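Local coordinates for DNA mismatch repair protein MutS (Thermus aquaticus, PDB 1EWQ) that binds mismatched DNA as part of DNA mismatch repair and has a weak ATPase activity, at residues Leu134-Thr139 / Gly222-Tyr227; Phe273-Glu278 / Val538-Val543; Ala385-Pro390 / Leu399-Tyr404; His576-Ile581 / Leu703-Leu708. All coordinates share one frame; numbering follows the deposited sequence.

Contact 1. Residues Leu134-Thr139 / Gly222-Tyr227; sequences LAAIAT and GALLAY
Leu224, on the helix, and Leu134, at the start of the strand, run antiparallel, flank to flank, and are the two residues with the most surface buried by the contact. The meeting is made by one branch of Leu224: its CD2 lies 3.5 Å from Leu134 CG and also comes within 3.4 Å of the backbone Leu134 O, so this methyl group rests on side chain and main chain together. CD2 of Leu134 in turn sits 3.7 Å from the same Leu224 methyl. Leu134 reaches the helix because its CG is anti to the backbone N (chi1 168°), and the forked end also arrives at Tyr227, whose ring carbon CD2 is 3.6 Å from Leu134 CD2. Ala136, two residues along the same side of the strand, is the third main contributor. Its CB packs 3.7 Å from Leu224 CG and 4.1 Å from Ala223 CB, and the small Ala136 and Ala223 are consistent with the close approach of helix and strand. The axes of the two short segments approach to 8.1 Å with 139° between their directions. No hydrogen bond crosses the contact; it is made mainly by apolar side chains, a plain example of a helix laid over a sheet. The strand is flanked by strand 177-180 and strand 143-149 in the mixed sheet of MutS domain II, the connector domain. Helix 215-232 lies over the surface carrying Leu134 and Ala136, where Leu224 extends onto Ala146 and Leu148, while Ala135 and Ile137 point away from it and pack on helix 163-173.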
loop_
_atom_site.group_PDB
_atom_site.type_symbol
_atom_site.label_atom_id
_atom_site.label_comp_id
_atom_site.label_asym_id
_atom_site.label_seq_id
_atom_site.Cartn_x
_atom_site.Cartn_y
_atom_site.Cartn_z
ATOM N N LEU C 134 4.298 23.021 -5.327
ATOM C CA LEU C 134 5.730 22.770 -5.427
ATOM C C LEU C 134 6.155 23.778 -4.363
ATOM O O LEU C 134 5.709 24.918 -4.390
ATOM C CB LEU C 134 6.305 23.208 -6.779
ATOM C CG LEU C 134 7.848 23.239 -6.849
ATOM C CD1 LEU C 134 8.414 21.853 -6.628
ATOM C CD2 LEU C 134 8.300 23.774 -8.197
ATOM N N ALA C 135 6.978 23.362 -3.417
ATOM C CA ALA C 135 7.429 24.264 -2.371
ATOM C C ALA C 135 8.948 24.413 -2.413
ATOM O O ALA C 135 9.658 23.508 -2.858
ATOM C CB ALA C 135 6.989 23.737 -1.004
ATOM N N ALA C 136 9.434 25.566 -1.959
ATOM C CA ALA C 136 10.871 25.844 -1.911
ATOM C C ALA C 136 11.214 26.509 -0.580
ATOM O O ALA C 136 10.544 27.456 -0.159
ATOM C CB ALA C 136 11.276 26.748 -3.071
ATOM N N ILE C 137 12.263 25.996 0.063
ATOM C CA ILE C 137 12.749 26.480 1.351
ATOM C C ILE C 137 14.218 26.912 1.236
ATOM O O ILE C 137 15.056 26.170 0.706
ATOM C CB ILE C 137 12.668 25.358 2.427
ATOM C CG1 ILE C 137 11.201 24.990 2.699
ATOM C CG2 ILE C 137 13.371 25.799 3.699
ATOM C CD1 ILE C 137 11.024 23.724 3.531
ATOM N N ALA C 138 14.526 28.105 1.736
ATOM C CA ALA C 138 15.891 28.621 1.700
ATOM C C ALA C 138 16.171 29.474 2.930
ATOM O O ALA C 138 15.265 29.773 3.706
ATOM C CB ALA C 138 16.106 29.442 0.435
ATOM N N THR C 139 17.431 29.859 3.104
ATOM C CA THR C 139 17.829 30.689 4.235
ATOM C C THR C 139 18.389 32.009 3.738
ATOM O O THR C 139 18.640 32.174 2.551
ATOM C CB THR C 139 18.902 30.006 5.088
ATOM O OG1 THR C 139 20.081 29.811 4.298
ATOM C CG2 THR C 139 18.402 28.670 5.601
ATOM N N GLY C 222 13.149 32.056 -6.716
ATOM C CA GLY C 222 13.985 31.779 -7.870
ATOM C C GLY C 222 13.988 30.293 -8.156
ATOM O O GLY C 222 13.890 29.859 -9.312
ATOM N N ALA C 223 14.087 29.506 -7.089
ATOM C CA ALA C 223 14.095 28.057 -7.216
ATOM C C ALA C 223 12.805 27.558 -7.860
ATOM O O ALA C 223 12.843 26.739 -8.779
ATOM C CB ALA C 223 14.279 27.413 -5.852
ATOM N N LEU C 224 11.667 28.058 -7.385
ATOM C CA LEU C 224 10.376 27.636 -7.927
ATOM C C LEU C 224 10.272 27.933 -9.419
ATOM O O LEU C 224 9.871 27.072 -10.203
ATOM C CB LEU C 224 9.231 28.330 -7.181
ATOM C CG LEU C 224 8.976 27.925 -5.721
ATOM C CD1 LEU C 224 7.915 28.840 -5.126
ATOM C CD2 LEU C 224 8.515 26.465 -5.643
ATOM N N LEU C 225 10.654 29.150 -9.803
ATOM C CA LEU C 225 10.600 29.571 -11.196
ATOM C C LEU C 225 11.568 28.818 -12.107
ATOM O O LEU C 225 11.216 28.464 -13.233
ATOM C CB LEU C 225 10.843 31.082 -11.302
ATOM C CG LEU C 225 9.703 31.962 -10.770
ATOM C CD1 LEU C 225 10.133 33.419 -10.753
ATOM C CD2 LEU C 225 8.459 31.776 -11.637
ATOM N N ALA C 226 12.779 28.561 -11.628
ATOM C CA ALA C 226 13.757 27.851 -12.441
ATOM C C ALA C 226 13.303 26.414 -12.640
ATOM O O ALA C 226 13.368 25.878 -13.748
ATOM C CB ALA C 226 15.128 27.880 -11.772
ATOM N N TYR C 227 12.830 25.793 -11.566
ATOM C CA TYR C 227 12.377 24.409 -11.629
ATOM C C TYR C 227 11.121 24.226 -12.495
ATOM O O TYR C 227 11.108 23.399 -13.400
ATOM C CB TYR C 227 12.119 23.883 -10.213
ATOM C CG TYR C 227 12.012 22.379 -10.124
ATOM C CD1 TYR C 227 13.145 21.572 -10.240
ATOM C CD2 TYR C 227 10.774 21.758 -9.949
ATOM C CE1 TYR C 227 13.051 20.189 -10.187
ATOM C CE2 TYR C 227 10.665 20.365 -9.894
ATOM C CZ TYR C 227 11.810 19.591 -10.015
ATOM O OH TYR C 227 11.712 18.219 -9.978
#

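Contact 2. Residues Phe273-Glu278 / Val538-Val543; sequences FSVLDE and VRYGYV
The Tyr540 ring meets the end of helix 272-276 with its edge: Val275 O lies near the ring plane beside CE1, and a water sits in plane by the hydroxyl. Over one face is Arg539 CB, 4.3 Å above the plane of the Tyr540 ring. The Glu278 carboxylate stands nearly upright to that ring, the planes 81° apart, and turns its oxygens to the edge of the Arg539 guanidinium, whose plane is inclined 35° to its own. Both oxygens address one nitrogen: Arg539 NH1 is 2.9 Å from Glu278 OE1 in a salt bridge, and donates a weak hydrogen bond of 3.1 Å to Glu278 OE2. A bend in the arginine chain at chi3 (-71°) carries NH1 round to the acid. The water joins three groups, donating to Val275 O at 2.7 Å and to Glu278 OE2 at 2.9 Å, while accepting from Tyr540 OH at 3.0 Å. Were Glu278 an alanine, Arg539 would probably lose its counter-charge here and the water one of its acceptors. Beside this polar group, Val275 CG1 touches Tyr540 CE1 at 4.2 Å. Salt bridge and bridging water thus join the C-terminal end of helix 272-276, in MutS domain III, to that of the long helix 514-540. Leu276 packs on Leu533 and Glu278 on Val536 of the latter. Asp277 forms a salt bridge with Arg285 of helix 282-293.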
loop_
_atom_site.group_PDB
_atom_site.type_symbol
_atom_site.label_atom_id
_atom_site.label_comp_id
_atom_site.label_asym_id
_atom_site.label_seq_id
_atom_site.Cartn_x
_atom_site.Cartn_y
_atom_site.Cartn_z
ATOM N N PHE C 273 -12.621 18.218 7.102
ATOM C CA PHE C 273 -12.753 18.663 5.732
ATOM C C PHE C 273 -13.705 17.787 4.932
ATOM O O PHE C 273 -14.486 18.295 4.126
ATOM C CB PHE C 273 -11.377 18.703 5.062
ATOM C CG PHE C 273 -11.368 19.394 3.723
ATOM C CD1 PHE C 273 -11.972 20.634 3.560
ATOM C CD2 PHE C 273 -10.729 18.816 2.632
ATOM C CE1 PHE C 273 -11.943 21.293 2.332
ATOM C CE2 PHE C 273 -10.693 19.469 1.397
ATOM C CZ PHE C 273 -11.305 20.714 1.252
ATOM N N SER C 274 -13.655 16.476 5.150
ATOM C CA SER C 274 -14.540 15.581 4.413
ATOM C C SER C 274 -15.993 15.801 4.828
ATOM O O SER C 274 -16.904 15.650 4.018
ATOM C CB SER C 274 -14.149 14.110 4.635
ATOM O OG SER C 274 -14.501 13.673 5.932
ATOM N N VAL C 275 -16.201 16.160 6.091
ATOM C CA VAL C 275 -17.545 16.407 6.607
ATOM C C VAL C 275 -18.061 17.769 6.168
ATOM O O VAL C 275 -19.202 17.911 5.751
ATOM C CB VAL C 275 -17.570 16.374 8.155
ATOM C CG1 VAL C 275 -18.908 16.903 8.673
ATOM C CG2 VAL C 275 -17.345 14.966 8.649
ATOM N N LEU C 276 -17.197 18.769 6.263
ATOM C CA LEU C 276 -17.544 20.139 5.923
ATOM C C LEU C 276 -17.753 20.372 4.437
ATOM O O LEU C 276 -18.639 21.132 4.035
ATOM C CB LEU C 276 -16.433 21.078 6.395
ATOM C CG LEU C 276 -16.768 22.335 7.196
ATOM C CD1 LEU C 276 -15.688 23.390 6.931
ATOM C CD2 LEU C 276 -18.136 22.869 6.817
ATOM N N ASP C 277 -16.937 19.711 3.625
ATOM C CA ASP C 277 -16.966 19.911 2.190
ATOM C C ASP C 277 -18.055 19.269 1.333
ATOM O O ASP C 277 -18.053 18.064 1.090
ATOM C CB ASP C 277 -15.599 19.538 1.619
ATOM C CG ASP C 277 -15.493 19.834 0.147
ATOM O OD1 ASP C 277 -15.879 20.948 -0.247
ATOM O OD2 ASP C 277 -15.023 18.961 -0.609
ATOM N N GLU C 278 -18.973 20.100 0.856
ATOM C CA GLU C 278 -20.051 19.657 -0.022
ATOM C C GLU C 278 -19.975 20.557 -1.250
ATOM O O GLU C 278 -20.973 20.806 -1.941
ATOM C CB GLU C 278 -21.409 19.817 0.657
ATOM C CG GLU C 278 -21.500 19.127 1.992
ATOM C CD GLU C 278 -22.934 18.833 2.392
ATOM O OE1 GLU C 278 -23.855 19.462 1.815
ATOM O OE2 GLU C 278 -23.141 17.978 3.286
ATOM N N VAL C 538 -27.622 23.360 6.997
ATOM C CA VAL C 538 -29.016 22.925 6.981
ATOM C C VAL C 538 -29.139 21.431 7.257
ATOM O O VAL C 538 -29.990 21.004 8.029
ATOM C CB VAL C 538 -29.708 23.237 5.622
ATOM C CG1 VAL C 538 -31.116 22.649 5.606
ATOM C CG2 VAL C 538 -29.794 24.731 5.425
ATOM N N ARG C 539 -28.271 20.645 6.634
ATOM C CA ARG C 539 -28.294 19.198 6.789
ATOM C C ARG C 539 -27.952 18.642 8.173
ATOM O O ARG C 539 -28.530 17.639 8.603
ATOM C CB ARG C 539 -27.361 18.562 5.752
ATOM C CG ARG C 539 -27.141 17.068 5.929
ATOM C CD ARG C 539 -26.477 16.471 4.690
ATOM N NE ARG C 539 -27.406 16.444 3.562
ATOM C CZ ARG C 539 -27.168 16.970 2.365
ATOM N NH1 ARG C 539 -26.018 17.579 2.111
ATOM N NH2 ARG C 539 -28.095 16.890 1.418
ATOM N N TYR C 540 -27.018 19.289 8.862
ATOM C CA TYR C 540 -26.574 18.814 10.164
ATOM C C TYR C 540 -27.049 19.680 11.315
ATOM O O TYR C 540 -26.682 19.447 12.463
ATOM C CB TYR C 540 -25.045 18.720 10.169
ATOM C CG TYR C 540 -24.501 17.810 9.083
ATOM C CD1 TYR C 540 -23.383 18.177 8.328
ATOM C CD2 TYR C 540 -25.114 16.588 8.800
ATOM C CE1 TYR C 540 -22.895 17.347 7.309
ATOM C CE2 TYR C 540 -24.632 15.753 7.789
ATOM C CZ TYR C 540 -23.530 16.136 7.047
ATOM O OH TYR C 540 -23.079 15.316 6.035
ATOM N N GLY C 541 -27.867 20.680 11.004
ATOM C CA GLY C 541 -28.386 21.562 12.033
ATOM C C GLY C 541 -27.335 22.377 12.777
ATOM O O GLY C 541 -27.185 22.216 13.995
ATOM N N TYR C 542 -26.615 23.241 12.049
ATOM C CA TYR C 542 -25.588 24.113 12.628
ATOM C C TYR C 542 -26.171 25.508 12.805
ATOM O O TYR C 542 -27.161 25.864 12.158
ATOM C CB TYR C 542 -24.367 24.246 11.711
ATOM C CG TYR C 542 -23.504 23.026 11.540
ATOM C CD1 TYR C 542 -23.756 21.843 12.239
ATOM C CD2 TYR C 542 -22.410 23.062 10.672
ATOM C CE1 TYR C 542 -22.926 20.721 12.077
ATOM C CE2 TYR C 542 -21.581 21.950 10.504
ATOM C CZ TYR C 542 -21.845 20.792 11.207
ATOM O OH TYR C 542 -21.017 19.714 11.031
ATOM N N VAL C 543 -25.553 26.317 13.657
ATOM C CA VAL C 543 -26.063 27.663 13.865
ATOM C C VAL C 543 -25.000 28.730 13.670
ATOM O O VAL C 543 -23.803 28.451 13.747
ATOM C CB VAL C 543 -26.668 27.805 15.268
ATOM C CG1 VAL C 543 -27.755 26.739 15.458
ATOM C CG2 VAL C 543 -25.586 27.652 16.327
HETATM O O HOH W 1 -20.957 16.430 4.269
#

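Contact 3. Residues Ala385-Pro390 / Leu399-Tyr404; sequences ALVEDP and LIREGY
Tyr404 swings its ring over Ala385 because its CG is anti to the backbone N (chi1 -176°), and Arg401, with CG anti to its carbonyl carbon (chi1 -56°), sets CG against Val387. Between these two meetings runs a single beta bridge, Leu386 with Ile400, followed at once by a type II turn from Arg401 to Tyr404. Two backbone bonds flank the bridged pair: Arg401 N donates to Ala385 O at 3.0 Å, and Val387 N to Leu399 O at 3.1 Å. The connection after helix 376-385 is thus tied by a single bridge and a turn rather than by a sheet. At the turn, Gly403 adopts backbone angles at which a CB would collide with the carbonyl oxygen of Glu402. Ala385 CB makes a CH-pi contact with the Tyr404 ring, 3.7 Å from its centroid and 16° off the normal. Deeper in, Leu386 and Leu399 extend together from neighbouring backbones, with their CD2 atoms 3.5 Å apart, and Leu386 CD2 also reaches Ile400 CD1 at 3.9 Å. Val387 CG1 meets Arg401 CG at 3.5 Å as the two side chains pass head to tail. Helix 479-511 backs this interior with Val502, Phe503 and Val506, and its Glu499 OE2 accepts from the amides of both Leu399 and Ile400. Ala385 O has a second visitor besides the Arg401 amide: the CA-H of Ile400, whose CA is 3.2 Å away.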
loop_
_atom_site.group_PDB
_atom_site.type_symbol
_atom_site.label_atom_id
_atom_site.label_comp_id
_atom_site.label_asym_id
_atom_site.label_seq_id
_atom_site.Cartn_x
_atom_site.Cartn_y
_atom_site.Cartn_z
ATOM N N ALA C 385 -18.412 26.313 -33.691
ATOM C CA ALA C 385 -17.205 25.679 -34.193
ATOM C C ALA C 385 -17.073 24.187 -33.917
ATOM O O ALA C 385 -16.664 23.425 -34.793
ATOM C CB ALA C 385 -15.983 26.401 -33.646
ATOM N N LEU C 386 -17.424 23.765 -32.709
ATOM C CA LEU C 386 -17.259 22.366 -32.335
ATOM C C LEU C 386 -18.510 21.508 -32.401
ATOM O O LEU C 386 -19.617 21.978 -32.118
ATOM C CB LEU C 386 -16.681 22.292 -30.920
ATOM C CG LEU C 386 -15.553 23.279 -30.599
ATOM C CD1 LEU C 386 -15.172 23.148 -29.136
ATOM C CD2 LEU C 386 -14.358 23.013 -31.502
ATOM N N VAL C 387 -18.325 20.243 -32.776
ATOM C CA VAL C 387 -19.438 19.305 -32.842
ATOM C C VAL C 387 -19.970 19.172 -31.424
ATOM O O VAL C 387 -19.267 19.502 -30.467
ATOM C CB VAL C 387 -18.992 17.915 -33.348
ATOM C CG1 VAL C 387 -18.492 18.022 -34.786
ATOM C CG2 VAL C 387 -17.913 17.346 -32.431
ATOM N N GLU C 388 -21.203 18.690 -31.288
ATOM C CA GLU C 388 -21.819 18.537 -29.977
ATOM C C GLU C 388 -20.947 17.789 -28.961
ATOM O O GLU C 388 -20.781 18.252 -27.835
ATOM C CB GLU C 388 -23.181 17.852 -30.113
ATOM C CG GLU C 388 -23.921 17.680 -28.790
ATOM C CD GLU C 388 -25.317 17.114 -28.970
ATOM O OE1 GLU C 388 -25.494 16.247 -29.847
ATOM O OE2 GLU C 388 -26.234 17.525 -28.230
ATOM N N ASP C 389 -20.396 16.641 -29.345
ATOM C CA ASP C 389 -19.541 15.878 -28.438
ATOM C C ASP C 389 -18.162 15.703 -29.071
ATOM O O ASP C 389 -17.884 14.698 -29.712
ATOM C CB ASP C 389 -20.168 14.510 -28.123
ATOM C CG ASP C 389 -21.547 14.628 -27.479
ATOM O OD1 ASP C 389 -21.727 15.497 -26.593
ATOM O OD2 ASP C 389 -22.455 13.849 -27.844
ATOM N N PRO C 390 -17.275 16.690 -28.886
ATOM C CA PRO C 390 -15.912 16.694 -29.429
ATOM C C PRO C 390 -15.046 15.463 -29.186
ATOM O O PRO C 390 -15.089 14.854 -28.116
ATOM C CB PRO C 390 -15.296 17.940 -28.801
ATOM C CG PRO C 390 -16.474 18.849 -28.647
ATOM C CD PRO C 390 -17.524 17.918 -28.109
ATOM N N LEU C 399 -13.760 17.274 -35.528
ATOM C CA LEU C 399 -13.714 18.075 -34.326
ATOM C C LEU C 399 -14.599 19.275 -34.642
ATOM O O LEU C 399 -15.475 19.647 -33.865
ATOM C CB LEU C 399 -12.281 18.540 -34.079
ATOM C CG LEU C 399 -11.839 19.004 -32.694
ATOM C CD1 LEU C 399 -10.608 19.853 -32.867
ATOM C CD2 LEU C 399 -12.934 19.802 -31.994
ATOM N N ILE C 400 -14.363 19.851 -35.819
ATOM C CA ILE C 400 -15.081 21.028 -36.293
ATOM C C ILE C 400 -16.340 20.651 -37.052
ATOM O O ILE C 400 -16.338 19.708 -37.836
ATOM C CB ILE C 400 -14.166 21.873 -37.212
ATOM C CG1 ILE C 400 -12.896 22.265 -36.449
ATOM C CG2 ILE C 400 -14.900 23.118 -37.702
ATOM C CD1 ILE C 400 -13.156 23.077 -35.187
ATOM N N ARG C 401 -17.414 21.400 -36.828
ATOM C CA ARG C 401 -18.686 21.121 -37.492
ATOM C C ARG C 401 -18.780 21.601 -38.933
ATOM O O ARG C 401 -18.139 22.580 -39.328
ATOM C CB ARG C 401 -19.835 21.731 -36.700
ATOM C CG ARG C 401 -19.868 21.255 -35.277
ATOM C CD ARG C 401 -21.256 21.334 -34.704
ATOM N NE ARG C 401 -21.829 22.666 -34.836
ATOM C CZ ARG C 401 -22.965 23.025 -34.253
ATOM N NH1 ARG C 401 -23.626 22.140 -33.509
ATOM N NH2 ARG C 401 -23.435 24.260 -34.400
ATOM N N GLU C 402 -19.598 20.904 -39.716
ATOM C CA GLU C 402 -19.787 21.255 -41.112
ATOM C C GLU C 402 -20.366 22.652 -41.260
ATOM O O GLU C 402 -21.271 23.053 -40.521
ATOM C CB GLU C 402 -20.698 20.236 -41.795
ATOM C CG GLU C 402 -19.984 18.940 -42.131
ATOM C CD GLU C 402 -20.916 17.881 -42.673
ATOM O OE1 GLU C 402 -21.632 18.168 -43.663
ATOM O OE2 GLU C 402 -20.930 16.758 -42.109
ATOM N N GLY C 403 -19.818 23.394 -42.218
ATOM C CA GLY C 403 -20.277 24.748 -42.465
ATOM C C GLY C 403 -19.558 25.824 -41.669
ATOM O O GLY C 403 -19.845 27.011 -41.834
ATOM N N TYR C 404 -18.622 25.436 -40.808
ATOM C CA TYR C 404 -17.909 26.428 -40.015
ATOM C C TYR C 404 -16.771 27.061 -40.813
ATOM O O TYR C 404 -16.715 28.283 -40.974
ATOM C CB TYR C 404 -17.342 25.800 -38.734
ATOM C CG TYR C 404 -16.677 26.812 -37.826
ATOM C CD1 TYR C 404 -17.434 27.721 -37.086
ATOM C CD2 TYR C 404 -15.291 26.911 -37.763
ATOM C CE1 TYR C 404 -16.826 28.705 -36.311
ATOM C CE2 TYR C 404 -14.673 27.892 -36.995
ATOM C CZ TYR C 404 -15.445 28.784 -36.275
ATOM O OH TYR C 404 -14.826 29.756 -35.531
#

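Contact 4. Residues His576-Ile581 / Leu703-Leu708; sequences HELVLI and LGLPRL
Leu578 takes up Arg707 and Leu708 with its backbone and its side chain together. Its N donates to Arg707 O at 2.9 Å with an N-H...O angle of 160°, and on the same edge Leu578 O receives the CA-H of Leu708, with CA 3.3 Å away. This parallel bridge makes Leu578 and Leu708 project alongside one another, so that Leu578 CD1 touches Leu708 CG at 3.9 Å. Leu705 CD1 packs on the same Leu578 CD1 at 3.9 Å. Leu708, its CG anti to the backbone N (chi1 -178°), also meets Leu580, the two CD1 atoms being 3.9 Å apart. Replacing Leu708 by an alanine would probably open a gap against Leu578 and Leu580. Farther out, the type I turn from Leu705 to Leu708 delivers the chain to the strand edge. The aliphatic part of Arg707 passes His576 O, while its NH2 is bonded to His685 O of helix 670-687. His576 itself is fixed by Arg688 O and Asp549 OD2. Strand 578-582 thus lies between strands 690-694 and 708-716 in the parallel core of a P-loop NTPase domain, and runs directly into the predicted ATP-binding loop, whose Lys589 bonds Ile581 O.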
loop_
_atom_site.group_PDB
_atom_site.type_symbol
_atom_site.label_atom_id
_atom_site.label_comp_id
_atom_site.label_asym_id
_atom_site.label_seq_id
_atom_site.Cartn_x
_atom_site.Cartn_y
_atom_site.Cartn_z
ATOM N N HIS C 576 -10.839 33.429 29.254
ATOM C CA HIS C 576 -9.432 33.524 29.635
ATOM C C HIS C 576 -9.263 32.774 30.945
ATOM O O HIS C 576 -8.579 33.237 31.845
ATOM C CB HIS C 576 -9.024 34.991 29.829
ATOM C CG HIS C 576 -9.152 35.826 28.592
ATOM N ND1 HIS C 576 -8.208 35.823 27.586
ATOM C CD2 HIS C 576 -10.123 36.681 28.192
ATOM C CE1 HIS C 576 -8.594 36.638 26.622
ATOM N NE2 HIS C 576 -9.754 37.170 26.964
ATOM N N GLU C 577 -9.901 31.613 31.040
ATOM C CA GLU C 577 -9.851 30.786 32.242
ATOM C C GLU C 577 -9.075 29.473 32.085
ATOM O O GLU C 577 -8.893 28.972 30.973
ATOM C CB GLU C 577 -11.282 30.466 32.695
ATOM C CG GLU C 577 -12.059 31.676 33.202
ATOM C CD GLU C 577 -13.555 31.418 33.337
ATOM O OE1 GLU C 577 -14.219 31.190 32.302
ATOM O OE2 GLU C 577 -14.063 31.450 34.482
ATOM N N LEU C 578 -8.608 28.939 33.212
ATOM C CA LEU C 578 -7.900 27.665 33.253
ATOM C C LEU C 578 -8.997 26.681 33.650
ATOM O O LEU C 578 -9.405 26.635 34.812
ATOM C CB LEU C 578 -6.826 27.689 34.337
ATOM C CG LEU C 578 -5.787 26.570 34.423
ATOM C CD1 LEU C 578 -5.533 26.285 35.886
ATOM C CD2 LEU C 578 -6.243 25.315 33.723
ATOM N N VAL C 579 -9.485 25.908 32.687
ATOM C CA VAL C 579 -10.564 24.960 32.938
ATOM C C VAL C 579 -10.067 23.534 33.090
ATOM O O VAL C 579 -9.646 22.912 32.121
ATOM C CB VAL C 579 -11.599 24.999 31.782
ATOM C CG1 VAL C 579 -12.669 23.951 31.999
ATOM C CG2 VAL C 579 -12.221 26.380 31.689
ATOM N N LEU C 580 -10.119 23.009 34.304
ATOM C CA LEU C 580 -9.669 21.646 34.541
ATOM C C LEU C 580 -10.868 20.732 34.417
ATOM O O LEU C 580 -11.956 21.059 34.909
ATOM C CB LEU C 580 -9.079 21.506 35.940
ATOM C CG LEU C 580 -7.851 22.351 36.270
ATOM C CD1 LEU C 580 -7.613 22.288 37.763
ATOM C CD2 LEU C 580 -6.630 21.839 35.498
ATOM N N ILE C 581 -10.670 19.594 33.754
ATOM C CA ILE C 581 -11.733 18.618 33.573
ATOM C C ILE C 581 -11.280 17.273 34.119
ATOM O O ILE C 581 -10.490 16.568 33.492
ATOM C CB ILE C 581 -12.099 18.454 32.084
ATOM C CG1 ILE C 581 -12.493 19.811 31.505
ATOM C CG2 ILE C 581 -13.228 17.458 31.935
ATOM C CD1 ILE C 581 -12.794 19.801 30.025
ATOM N N LEU C 703 -6.085 24.272 43.335
ATOM C CA LEU C 703 -5.075 25.325 43.359
ATOM C C LEU C 703 -5.683 26.682 43.717
ATOM O O LEU C 703 -6.888 26.896 43.561
ATOM C CB LEU C 703 -4.369 25.402 42.006
ATOM C CG LEU C 703 -3.659 24.110 41.604
ATOM C CD1 LEU C 703 -3.043 24.261 40.219
ATOM C CD2 LEU C 703 -2.599 23.783 42.637
ATOM N N GLY C 704 -4.849 27.593 44.210
ATOM C CA GLY C 704 -5.328 28.918 44.573
ATOM C C GLY C 704 -5.177 29.884 43.408
ATOM O O GLY C 704 -4.386 30.840 43.472
ATOM N N LEU C 705 -5.930 29.618 42.339
ATOM C CA LEU C 705 -5.901 30.441 41.138
ATOM C C LEU C 705 -7.287 31.040 40.930
ATOM O O LEU C 705 -8.288 30.326 40.899
ATOM C CB LEU C 705 -5.471 29.594 39.937
ATOM C CG LEU C 705 -4.096 28.930 40.112
ATOM C CD1 LEU C 705 -3.771 28.066 38.913
ATOM C CD2 LEU C 705 -3.025 30.003 40.292
ATOM N N PRO C 706 -7.359 32.375 40.800
ATOM C CA PRO C 706 -8.612 33.109 40.603
ATOM C C PRO C 706 -9.421 32.770 39.360
ATOM O O PRO C 706 -10.649 32.836 39.384
ATOM C CB PRO C 706 -8.166 34.565 40.628
ATOM C CG PRO C 706 -6.772 34.502 40.133
ATOM C CD PRO C 706 -6.218 33.302 40.847
ATOM N N ARG C 707 -8.744 32.411 38.278
ATOM C CA ARG C 707 -9.442 32.084 37.046
ATOM C C ARG C 707 -9.454 30.582 36.761
ATOM O O ARG C 707 -9.632 30.159 35.619
ATOM C CB ARG C 707 -8.823 32.847 35.874
ATOM C CG ARG C 707 -8.972 34.365 35.960
ATOM C CD ARG C 707 -8.321 35.045 34.755
ATOM N NE ARG C 707 -6.876 34.795 34.682
ATOM C CZ ARG C 707 -5.959 35.464 35.377
ATOM N NH1 ARG C 707 -6.316 36.445 36.208
ATOM N NH2 ARG C 707 -4.678 35.146 35.254
ATOM N N LEU C 708 -9.264 29.778 37.804
ATOM C CA LEU C 708 -9.290 28.334 37.644
ATOM C C LEU C 708 -10.729 27.873 37.805
ATOM O O LEU C 708 -11.394 28.222 38.781
ATOM C CB LEU C 708 -8.402 27.650 38.690
ATOM C CG LEU C 708 -8.260 26.118 38.655
ATOM C CD1 LEU C 708 -7.112 25.678 39.567
ATOM C CD2 LEU C 708 -9.547 25.463 39.109
#

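From the N terminus, contact 1 comes first: it closes a loop of 82 residues that brings helix 215-232 back onto strand 134-139 of domain II. Contact 2 opens only after that and spans 259 residues, mostly helical, joining helix 272-276 to the end of helix 514-540 and so tying together the two ends of that long excursion. Nested inside it is contact 3, a short closure of eight residues in the connection between helices 376-385 and 406-433. Contact 4 follows in series, closing 121 residues and bringing the turn before strand 708-716 beside strand 578-582 of the ATPase domain. None cross and none touch; contacts 3 and 4 are farthest apart, their centres about 73 Å from each other.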